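Local coordinates for N-alpha-acetyltransferase 35, NatC auxiliary subunit (Saccharomyces cerevisiae, PDB 6YGB), which serves as a component of the NatC N-terminal acetyltransferase, which acetylates the N-terminal methionine of the L-A virus Gag protein, at residues Val195-Leu200 with Ile226-Val231; Ser256-Phe261 with Thr295-Phe300; Asn305-Ile310 with His336-Ile341. One frame throughout, in Å; residues are numbered along the deposited sequence.

Interaction 1. Residues Val195-Leu200 with Ile226-Val231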
loop_
_atom_site.group_PDB
_atom_site.type_symbol
_atom_site.label_atom_id
_atom_site.label_comp_id
_atom_site.label_asym_id
_atom_site.label_seq_id
_atom_site.Cartn_x
_atom_site.Cartn_y
_atom_site.Cartn_z
ATOM N N VAL B 195 -31.910 -16.375 -0.642
ATOM C CA VAL B 195 -32.148 -17.005 0.653
ATOM C C VAL B 195 -31.698 -16.091 1.783
ATOM O O VAL B 195 -32.365 -15.982 2.819
ATOM C CB VAL B 195 -31.440 -18.370 0.722
ATOM C CG1 VAL B 195 -31.614 -18.988 2.102
ATOM C CG2 VAL B 195 -31.971 -19.302 -0.356
ATOM N N VAL B 196 -30.562 -15.418 1.601
ATOM C CA VAL B 196 -30.022 -14.564 2.653
ATOM C C VAL B 196 -30.946 -13.381 2.915
ATOM O O VAL B 196 -31.231 -13.045 4.071
ATOM C CB VAL B 196 -28.599 -14.104 2.288
ATOM C CG1 VAL B 196 -28.053 -13.166 3.354
ATOM C CG2 VAL B 196 -27.686 -15.306 2.115
ATOM N N ILE B 197 -31.431 -12.731 1.855
ATOM C CA ILE B 197 -32.307 -11.579 2.040
ATOM C C ILE B 197 -33.626 -12.007 2.669
ATOM O O ILE B 197 -34.182 -11.301 3.520
ATOM C CB ILE B 197 -32.536 -10.857 0.702
ATOM C CG1 ILE B 197 -31.203 -10.573 0.012
ATOM C CG2 ILE B 197 -33.304 -9.568 0.925
ATOM C CD1 ILE B 197 -31.365 -10.092 -1.406
ATOM N N ASN B 198 -34.149 -13.164 2.259
ATOM C CA ASN B 198 -35.402 -13.654 2.826
ATOM C C ASN B 198 -35.251 -13.958 4.308
ATOM O O ASN B 198 -36.155 -13.675 5.101
ATOM C CB ASN B 198 -35.872 -14.898 2.076
ATOM C CG ASN B 198 -36.318 -14.588 0.666
ATOM O OD1 ASN B 198 -36.507 -13.426 0.305
ATOM N ND2 ASN B 198 -36.499 -15.627 -0.140
ATOM N N SER B 199 -34.118 -14.542 4.698
ATOM C CA SER B 199 -33.866 -14.807 6.110
ATOM C C SER B 199 -33.843 -13.512 6.910
ATOM O O SER B 199 -34.428 -13.428 7.995
ATOM C CB SER B 199 -32.548 -15.561 6.273
ATOM O OG SER B 199 -32.214 -15.699 7.642
ATOM N N LEU B 200 -33.162 -12.492 6.388
ATOM C CA LEU B 200 -33.153 -11.188 7.042
ATOM C C LEU B 200 -34.538 -10.553 7.014
ATOM O O LEU B 200 -34.946 -9.901 7.982
ATOM C CB LEU B 200 -32.124 -10.277 6.369
ATOM C CG LEU B 200 -30.688 -10.808 6.312
ATOM C CD1 LEU B 200 -29.886 -10.105 5.230
ATOM C CD2 LEU B 200 -30.000 -10.665 7.660
ATOM N N ILE B 226 -29.386 -2.617 7.492
ATOM C CA ILE B 226 -28.021 -2.348 7.043
ATOM C C ILE B 226 -27.422 -3.593 6.405
ATOM O O ILE B 226 -26.809 -3.534 5.331
ATOM C CB ILE B 226 -27.158 -1.856 8.219
ATOM C CG1 ILE B 226 -27.616 -0.471 8.676
ATOM C CG2 ILE B 226 -25.681 -1.858 7.842
ATOM C CD1 ILE B 226 -26.900 0.028 9.903
ATOM N N ILE B 227 -27.587 -4.740 7.063
ATOM C CA ILE B 227 -27.022 -5.985 6.554
ATOM C C ILE B 227 -27.638 -6.337 5.206
ATOM O O ILE B 227 -26.948 -6.826 4.303
ATOM C CB ILE B 227 -27.208 -7.114 7.585
ATOM C CG1 ILE B 227 -26.516 -6.740 8.899
ATOM C CG2 ILE B 227 -26.654 -8.427 7.057
ATOM C CD1 ILE B 227 -26.619 -7.798 9.973
ATOM N N ILE B 228 -28.940 -6.082 5.041
ATOM C CA ILE B 228 -29.588 -6.333 3.756
ATOM C C ILE B 228 -28.928 -5.511 2.655
ATOM O O ILE B 228 -28.714 -5.998 1.538
ATOM C CB ILE B 228 -31.098 -6.042 3.849
ATOM C CG1 ILE B 228 -31.771 -7.024 4.812
ATOM C CG2 ILE B 228 -31.744 -6.116 2.475
ATOM C CD1 ILE B 228 -33.257 -6.804 4.969
ATOM N N CYS B 229 -28.579 -4.259 2.959
ATOM C CA CYS B 229 -27.909 -3.416 1.973
ATOM C C CYS B 229 -26.517 -3.941 1.641
ATOM O O CYS B 229 -26.120 -3.959 0.470
ATOM C CB CYS B 229 -27.830 -1.977 2.479
ATOM S SG CYS B 229 -29.435 -1.201 2.756
ATOM N N LEU B 230 -25.758 -4.364 2.657
ATOM C CA LEU B 230 -24.429 -4.911 2.400
ATOM C C LEU B 230 -24.507 -6.172 1.547
ATOM O O LEU B 230 -23.628 -6.423 0.716
ATOM C CB LEU B 230 -23.711 -5.206 3.718
ATOM C CG LEU B 230 -23.444 -4.025 4.654
ATOM C CD1 LEU B 230 -23.011 -4.509 6.030
ATOM C CD2 LEU B 230 -22.401 -3.090 4.062
ATOM N N VAL B 231 -25.555 -6.979 1.736
ATOM C CA VAL B 231 -25.734 -8.174 0.915
ATOM C C VAL B 231 -26.032 -7.790 -0.527
ATOM O O VAL B 231 -25.690 -8.528 -1.459
ATOM C CB VAL B 231 -26.843 -9.068 1.512
ATOM C CG1 VAL B 231 -27.168 -10.232 0.578
ATOM C CG2 VAL B 231 -26.412 -9.594 2.872
#

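Interaction 2. Residues Ser256-Phe261 with Thr295-Phe300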
loop_
_atom_site.group_PDB
_atom_site.type_symbol
_atom_site.label_atom_id
_atom_site.label_comp_id
_atom_site.label_asym_id
_atom_site.label_seq_id
_atom_site.Cartn_x
_atom_site.Cartn_y
_atom_site.Cartn_z
ATOM N N SER B 256 -29.318 7.058 11.167
ATOM C CA SER B 256 -30.292 6.851 12.234
ATOM C C SER B 256 -29.645 6.200 13.448
ATOM O O SER B 256 -29.892 6.612 14.588
ATOM C CB SER B 256 -31.453 6.000 11.721
ATOM O OG SER B 256 -32.104 6.624 10.629
ATOM N N VAL B 257 -28.804 5.187 13.222
ATOM C CA VAL B 257 -28.145 4.501 14.327
ATOM C C VAL B 257 -27.152 5.420 15.027
ATOM O O VAL B 257 -26.971 5.333 16.249
ATOM C CB VAL B 257 -27.462 3.218 13.819
ATOM C CG1 VAL B 257 -26.654 2.566 14.925
ATOM C CG2 VAL B 257 -28.494 2.249 13.281
ATOM N N ASN B 258 -26.503 6.316 14.279
ATOM C CA ASN B 258 -25.502 7.193 14.877
ATOM C C ASN B 258 -26.123 8.125 15.907
ATOM O O ASN B 258 -25.512 8.407 16.944
ATOM C CB ASN B 258 -24.785 7.993 13.789
ATOM C CG ASN B 258 -23.720 7.181 13.081
ATOM O OD1 ASN B 258 -23.207 6.202 13.627
ATOM N ND2 ASN B 258 -23.375 7.585 11.863
ATOM N N GLY B 259 -27.333 8.620 15.639
ATOM C CA GLY B 259 -28.033 9.419 16.630
ATOM C C GLY B 259 -28.537 8.600 17.797
ATOM O O GLY B 259 -28.743 9.133 18.894
ATOM N N ILE B 260 -28.731 7.298 17.586
ATOM C CA ILE B 260 -29.218 6.420 18.644
ATOM C C ILE B 260 -28.109 6.060 19.632
ATOM O O ILE B 260 -28.382 5.833 20.817
ATOM C CB ILE B 260 -29.853 5.162 18.019
ATOM C CG1 ILE B 260 -31.097 5.544 17.214
ATOM C CG2 ILE B 260 -30.208 4.128 19.078
ATOM C CD1 ILE B 260 -31.690 4.406 16.410
ATOM N N PHE B 261 -26.854 6.021 19.182
ATOM C CA PHE B 261 -25.756 5.521 20.014
ATOM C C PHE B 261 -25.658 6.173 21.389
ATOM O O PHE B 261 -25.600 5.436 22.388
ATOM C CB PHE B 261 -24.427 5.669 19.260
ATOM C CG PHE B 261 -24.000 4.428 18.533
ATOM C CD1 PHE B 261 -23.675 3.276 19.232
ATOM C CD2 PHE B 261 -23.912 4.413 17.151
ATOM C CE1 PHE B 261 -23.278 2.128 18.563
ATOM C CE2 PHE B 261 -23.516 3.270 16.478
ATOM C CZ PHE B 261 -23.198 2.126 17.184
ATOM N N THR B 295 -16.418 3.772 16.991
ATOM C CA THR B 295 -17.502 4.112 17.914
ATOM C C THR B 295 -18.859 4.215 17.220
ATOM O O THR B 295 -19.885 3.915 17.840
ATOM C CB THR B 295 -17.188 5.421 18.651
ATOM O OG1 THR B 295 -16.914 6.452 17.695
ATOM C CG2 THR B 295 -15.984 5.250 19.571
ATOM N N ASP B 296 -18.895 4.634 15.955
ATOM C CA ASP B 296 -20.168 4.846 15.271
ATOM C C ASP B 296 -20.259 4.099 13.942
ATOM O O ASP B 296 -19.393 3.281 13.620
ATOM C CB ASP B 296 -20.403 6.341 15.050
ATOM C CG ASP B 296 -19.297 6.994 14.237
ATOM O OD1 ASP B 296 -18.401 6.269 13.745
ATOM O OD2 ASP B 296 -19.329 8.229 14.087
ATOM N N TYR B 297 -21.311 4.368 13.167
ATOM C CA TYR B 297 -21.516 3.724 11.876
ATOM C C TYR B 297 -21.160 4.632 10.705
ATOM O O TYR B 297 -21.614 4.386 9.581
ATOM C CB TYR B 297 -22.962 3.247 11.732
ATOM C CG TYR B 297 -23.305 1.973 12.469
ATOM C CD1 TYR B 297 -22.559 1.543 13.560
ATOM C CD2 TYR B 297 -24.379 1.195 12.065
ATOM C CE1 TYR B 297 -22.882 0.379 14.228
ATOM C CE2 TYR B 297 -24.708 0.030 12.726
ATOM C CZ TYR B 297 -23.961 -0.374 13.804
ATOM O OH TYR B 297 -24.304 -1.537 14.451
ATOM N N SER B 298 -20.365 5.678 10.941
ATOM C CA SER B 298 -19.996 6.582 9.856
ATOM C C SER B 298 -19.201 5.871 8.767
ATOM O O SER B 298 -19.198 6.315 7.613
ATOM C CB SER B 298 -19.201 7.760 10.409
ATOM O OG SER B 298 -20.011 8.560 11.252
ATOM N N GLY B 299 -18.524 4.774 9.110
ATOM C CA GLY B 299 -17.788 4.014 8.113
ATOM C C GLY B 299 -18.670 3.444 7.022
ATOM O O GLY B 299 -18.233 3.302 5.877
ATOM N N PHE B 300 -19.914 3.095 7.355
ATOM C CA PHE B 300 -20.840 2.635 6.326
ATOM C C PHE B 300 -21.219 3.771 5.388
ATOM O O PHE B 300 -21.476 3.531 4.201
ATOM C CB PHE B 300 -22.097 2.028 6.951
ATOM C CG PHE B 300 -21.862 0.721 7.659
ATOM C CD1 PHE B 300 -21.292 -0.356 7.000
ATOM C CD2 PHE B 300 -22.244 0.562 8.982
ATOM C CE1 PHE B 300 -21.090 -1.562 7.657
ATOM C CE2 PHE B 300 -22.044 -0.637 9.640
ATOM C CZ PHE B 300 -21.468 -1.699 8.976
#

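Interaction 3. Residues Asn305-Ile310 with His336-Ile341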
loop_
_atom_site.group_PDB
_atom_site.type_symbol
_atom_site.label_atom_id
_atom_site.label_comp_id
_atom_site.label_asym_id
_atom_site.label_seq_id
_atom_site.Cartn_x
_atom_site.Cartn_y
_atom_site.Cartn_z
ATOM N N ASN B 305 -20.921 6.038 -0.081
ATOM C CA ASN B 305 -20.654 7.164 -0.972
ATOM C C ASN B 305 -19.526 6.852 -1.944
ATOM O O ASN B 305 -19.561 7.286 -3.099
ATOM C CB ASN B 305 -20.335 8.414 -0.158
ATOM C CG ASN B 305 -21.576 9.078 0.375
ATOM O OD1 ASN B 305 -22.569 9.212 -0.340
ATOM N ND2 ASN B 305 -21.541 9.477 1.639
ATOM N N ASP B 306 -18.515 6.107 -1.496
ATOM C CA ASP B 306 -17.426 5.740 -2.392
ATOM C C ASP B 306 -17.925 4.837 -3.512
ATOM O O ASP B 306 -17.547 5.013 -4.676
ATOM C CB ASP B 306 -16.306 5.067 -1.600
ATOM C CG ASP B 306 -15.558 6.040 -0.709
ATOM O OD1 ASP B 306 -15.928 7.234 -0.686
ATOM O OD2 ASP B 306 -14.595 5.617 -0.037
ATOM N N VAL B 307 -18.793 3.875 -3.181
ATOM C CA VAL B 307 -19.359 2.986 -4.191
ATOM C C VAL B 307 -20.263 3.759 -5.144
ATOM O O VAL B 307 -20.286 3.492 -6.351
ATOM C CB VAL B 307 -20.112 1.824 -3.516
ATOM C CG1 VAL B 307 -20.972 1.072 -4.529
ATOM C CG2 VAL B 307 -19.130 0.879 -2.844
ATOM N N LYS B 308 -21.024 4.726 -4.621
ATOM C CA LYS B 308 -21.889 5.534 -5.477
ATOM C C LYS B 308 -21.076 6.296 -6.513
ATOM O O LYS B 308 -21.506 6.446 -7.662
ATOM C CB LYS B 308 -22.716 6.502 -4.631
ATOM C CG LYS B 308 -23.941 5.874 -3.987
ATOM C CD LYS B 308 -24.641 6.855 -3.060
ATOM C CE LYS B 308 -25.234 8.026 -3.823
ATOM N NZ LYS B 308 -26.000 8.946 -2.927
ATOM N N THR B 309 -19.897 6.785 -6.123
ATOM C CA THR B 309 -19.021 7.467 -7.069
ATOM C C THR B 309 -18.559 6.520 -8.167
ATOM O O THR B 309 -18.430 6.921 -9.328
ATOM C CB THR B 309 -17.821 8.061 -6.332
ATOM O OG1 THR B 309 -18.284 8.955 -5.315
ATOM C CG2 THR B 309 -16.919 8.819 -7.288
ATOM N N ILE B 310 -18.313 5.255 -7.816
ATOM C CA ILE B 310 -17.873 4.266 -8.797
ATOM C C ILE B 310 -18.913 4.101 -9.895
ATOM O O ILE B 310 -18.581 4.043 -11.085
ATOM C CB ILE B 310 -17.580 2.921 -8.104
ATOM C CG1 ILE B 310 -16.409 3.068 -7.140
ATOM C CG2 ILE B 310 -17.290 1.842 -9.126
ATOM C CD1 ILE B 310 -15.203 3.731 -7.761
ATOM N N HIS B 336 -12.584 3.935 -0.331
ATOM C CA HIS B 336 -12.767 2.667 0.361
ATOM C C HIS B 336 -12.326 1.516 -0.534
ATOM O O HIS B 336 -12.551 1.528 -1.749
ATOM C CB HIS B 336 -14.233 2.498 0.759
ATOM C CG HIS B 336 -14.474 1.398 1.744
ATOM N ND1 HIS B 336 -14.791 0.111 1.363
ATOM C CD2 HIS B 336 -14.453 1.395 3.099
ATOM C CE1 HIS B 336 -14.949 -0.637 2.441
ATOM N NE2 HIS B 336 -14.748 0.116 3.506
ATOM N N VAL B 337 -11.699 0.513 0.080
ATOM C CA VAL B 337 -11.068 -0.563 -0.683
ATOM C C VAL B 337 -12.097 -1.324 -1.515
ATOM O O VAL B 337 -11.795 -1.792 -2.618
ATOM C CB VAL B 337 -10.293 -1.501 0.262
ATOM C CG1 VAL B 337 -11.222 -2.112 1.309
ATOM C CG2 VAL B 337 -9.567 -2.583 -0.523
ATOM N N ILE B 338 -13.325 -1.456 -1.011
ATOM C CA ILE B 338 -14.372 -2.124 -1.785
ATOM C C ILE B 338 -14.658 -1.348 -3.062
ATOM O O ILE B 338 -14.733 -1.916 -4.158
ATOM C CB ILE B 338 -15.648 -2.290 -0.939
ATOM C CG1 ILE B 338 -15.389 -3.208 0.261
ATOM C CG2 ILE B 338 -16.791 -2.799 -1.795
ATOM C CD1 ILE B 338 -15.043 -4.633 -0.100
ATOM N N ALA B 339 -14.828 -0.030 -2.934
ATOM C CA ALA B 339 -15.036 0.810 -4.107
ATOM C C ALA B 339 -13.835 0.761 -5.042
ATOM O O ALA B 339 -13.992 0.813 -6.268
ATOM C CB ALA B 339 -15.321 2.250 -3.672
ATOM N N ARG B 340 -12.626 0.659 -4.482
ATOM C CA ARG B 340 -11.427 0.633 -5.315
ATOM C C ARG B 340 -11.319 -0.682 -6.077
ATOM O O ARG B 340 -10.913 -0.697 -7.245
ATOM C CB ARG B 340 -10.179 0.877 -4.462
ATOM C CG ARG B 340 -10.068 2.305 -3.924
ATOM C CD ARG B 340 -8.659 2.641 -3.437
ATOM N NE ARG B 340 -8.251 1.894 -2.246
ATOM C CZ ARG B 340 -7.400 0.873 -2.260
ATOM N NH1 ARG B 340 -6.867 0.468 -3.406
ATOM N NH2 ARG B 340 -7.082 0.257 -1.130
ATOM N N ILE B 341 -11.676 -1.798 -5.436
ATOM C CA ILE B 341 -11.737 -3.064 -6.159
ATOM C C ILE B 341 -12.877 -3.032 -7.164
ATOM O O ILE B 341 -12.765 -3.558 -8.276
ATOM C CB ILE B 341 -11.888 -4.245 -5.181
ATOM C CG1 ILE B 341 -10.699 -4.316 -4.232
ATOM C CG2 ILE B 341 -12.024 -5.560 -5.942
ATOM C CD1 ILE B 341 -10.882 -5.330 -3.115
#

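Interaction 1. Residues Val195-Leu200 with Ile226-Val231
V231 N donates to I227 O at 2.9 Å, an ordinary helical bond that sets two of the residues meeting L200 one turn apart. No hydrogen bond runs between the two segments, where branched aliphatic side chains alone make the join. The segments run almost exactly antiparallel, at 172°, with axes 10.0 Å apart, a spacing that fits a layer of isoleucine, leucine and valine between them. L200 and I228 make the tightest approach: their chains slide past each other in opposite directions, and L200 CB comes within 3.6 Å of I228 CG1. I228 lies lengthwise because its chain is extended beyond CB, with CD1 trailing along L200 CB. The fork of L200 is shared between neighbours; CD1 rests over the same I228 CG1, while CD2 reaches I227 CG2 at 4.1 Å, with the I227 side chain crossing at about a right angle. One turn further along its helix, V231 spreads its methyls over I197, V196 and L200. With CG1 set trans to the main-chain nitrogen (chi1 173°), that methyl meets I197 CG1 at 4.1 Å, and CG2 meets V196 CG1 at 4.0 Å and L200 CD1 at 4.2 Å. I197 also crosses I228 methyl to methyl, CG2 to CG2. Helices 193-209 and 215-231 follow each other with a short link, forming a helical hairpin, and Q193 NE2 binds V231 O where the second helix ends. Helix 142-167 packs on V196, L200 and V231, while helix 85-104 touches I227 and helix 245-260 lies against I226 and C229.

Interaction 2. Residues Ser256-Phe261 with Thr295-Phe300
The ring of F261 carries T295 O over the centre of one face, 3.7 Å above its plane, and meets Y297 at its edge. The two rings form an offset edge-to-face pair, centroids 5.3 Å apart and planes at 67°, with F261 CZ only 3.4 Å from Y297 CE1. Y297 is itself sandwiched: V257 CG1 sits over one face in a CH-pi contact, 3.9 Å from the ring centroid, and F300 CE2 lies over the opposite face toward the rim. V257 can point this methyl at the ring because CG1 stands trans to the main-chain nitrogen (chi1 174°). Beside the aromatic group, the amide of N258 supplies the one hydrogen bond of the contact. Y297 N donates to N258 OD1 at 2.7 Å in a nearly straight bond (166°), in the carbonyl plane and on a lone pair, while D296 CB crowds the same oxygen at 3.1 Å. D296 turns back on its own chain, where OD1 takes a weak bond from S298 N, as in an Asx turn, and OD2 another from S298 OG. Beyond the ring, Y297 OH is hydrogen-bonded to D94 of helix 85-104. Aromatic packing and a side-chain amide that accepts a main-chain N-H thus join the loop leading into helix 298-311 to the last turns of helix 245-260, within a mainly helical fold.

Interaction 3. Residues Asn305-Ile310 with His336-Ile341
At the N-cap of helix 337-347, H336 is tied by its backbone nitrogen to D306 of helix 298-311, a worked example of a helix start held from both directions. H336 N donates to D306 OD2 at 2.6 Å with an angle of 158°, meeting the oxygen on its anti side and somewhat out of the carboxylate plane. From the other direction the imidazole folds over its own helix: swung to the trans position about the first bond (chi1 -166°), it places ND1 to accept from I338 N at 3.2 Å, the donor tilted from the ring plane. Since ND1 is an acceptor, the histidine is probably neutral. The other oxygen of D306 forms a salt bridge with R335, so both oxygens are engaged, which should restrain rotation of the carboxylate. One turn into the helix, the methyl of A339 packs against segment 305-310 of helix 298-311. Its CB meets D306 CB at 3.6 Å and I310 CG1 at 3.7 Å, and V307 CG2 borders it at 4.1 Å. With only a methyl between the backbones, the axes approach to 8.5 Å at -15°, nearly parallel. I310 CG1 also rests 3.4 Å from A339 O. Around this pair, helix 142-167 packs on I338 and I341, helix 245-260 touches V307 through L247, and V307 and I310 reach on to L342 and F343 later in helix 337-347.

In the fold
Moving along the chain, the three contacts show chemistry changing with place in the fold. Interaction 1 is buried and wholly aliphatic, joining antiparallel helices with no polar bond between its two segments. Interaction 2 is only partly buried and adds aromatic rings and an amide where a loop leads into a helix. Interaction 3, buried again and much closer to the centre of the chain, combines tight packing with a helix cap bonded to a buried carboxylate. Interactions 2 and 3 share helix 298-311, using its entry and its later turns. Interactions 1 and 2 touch directly, I226 and L230 packing on Y297 and F300, so the hydrophobic layer is continuous there.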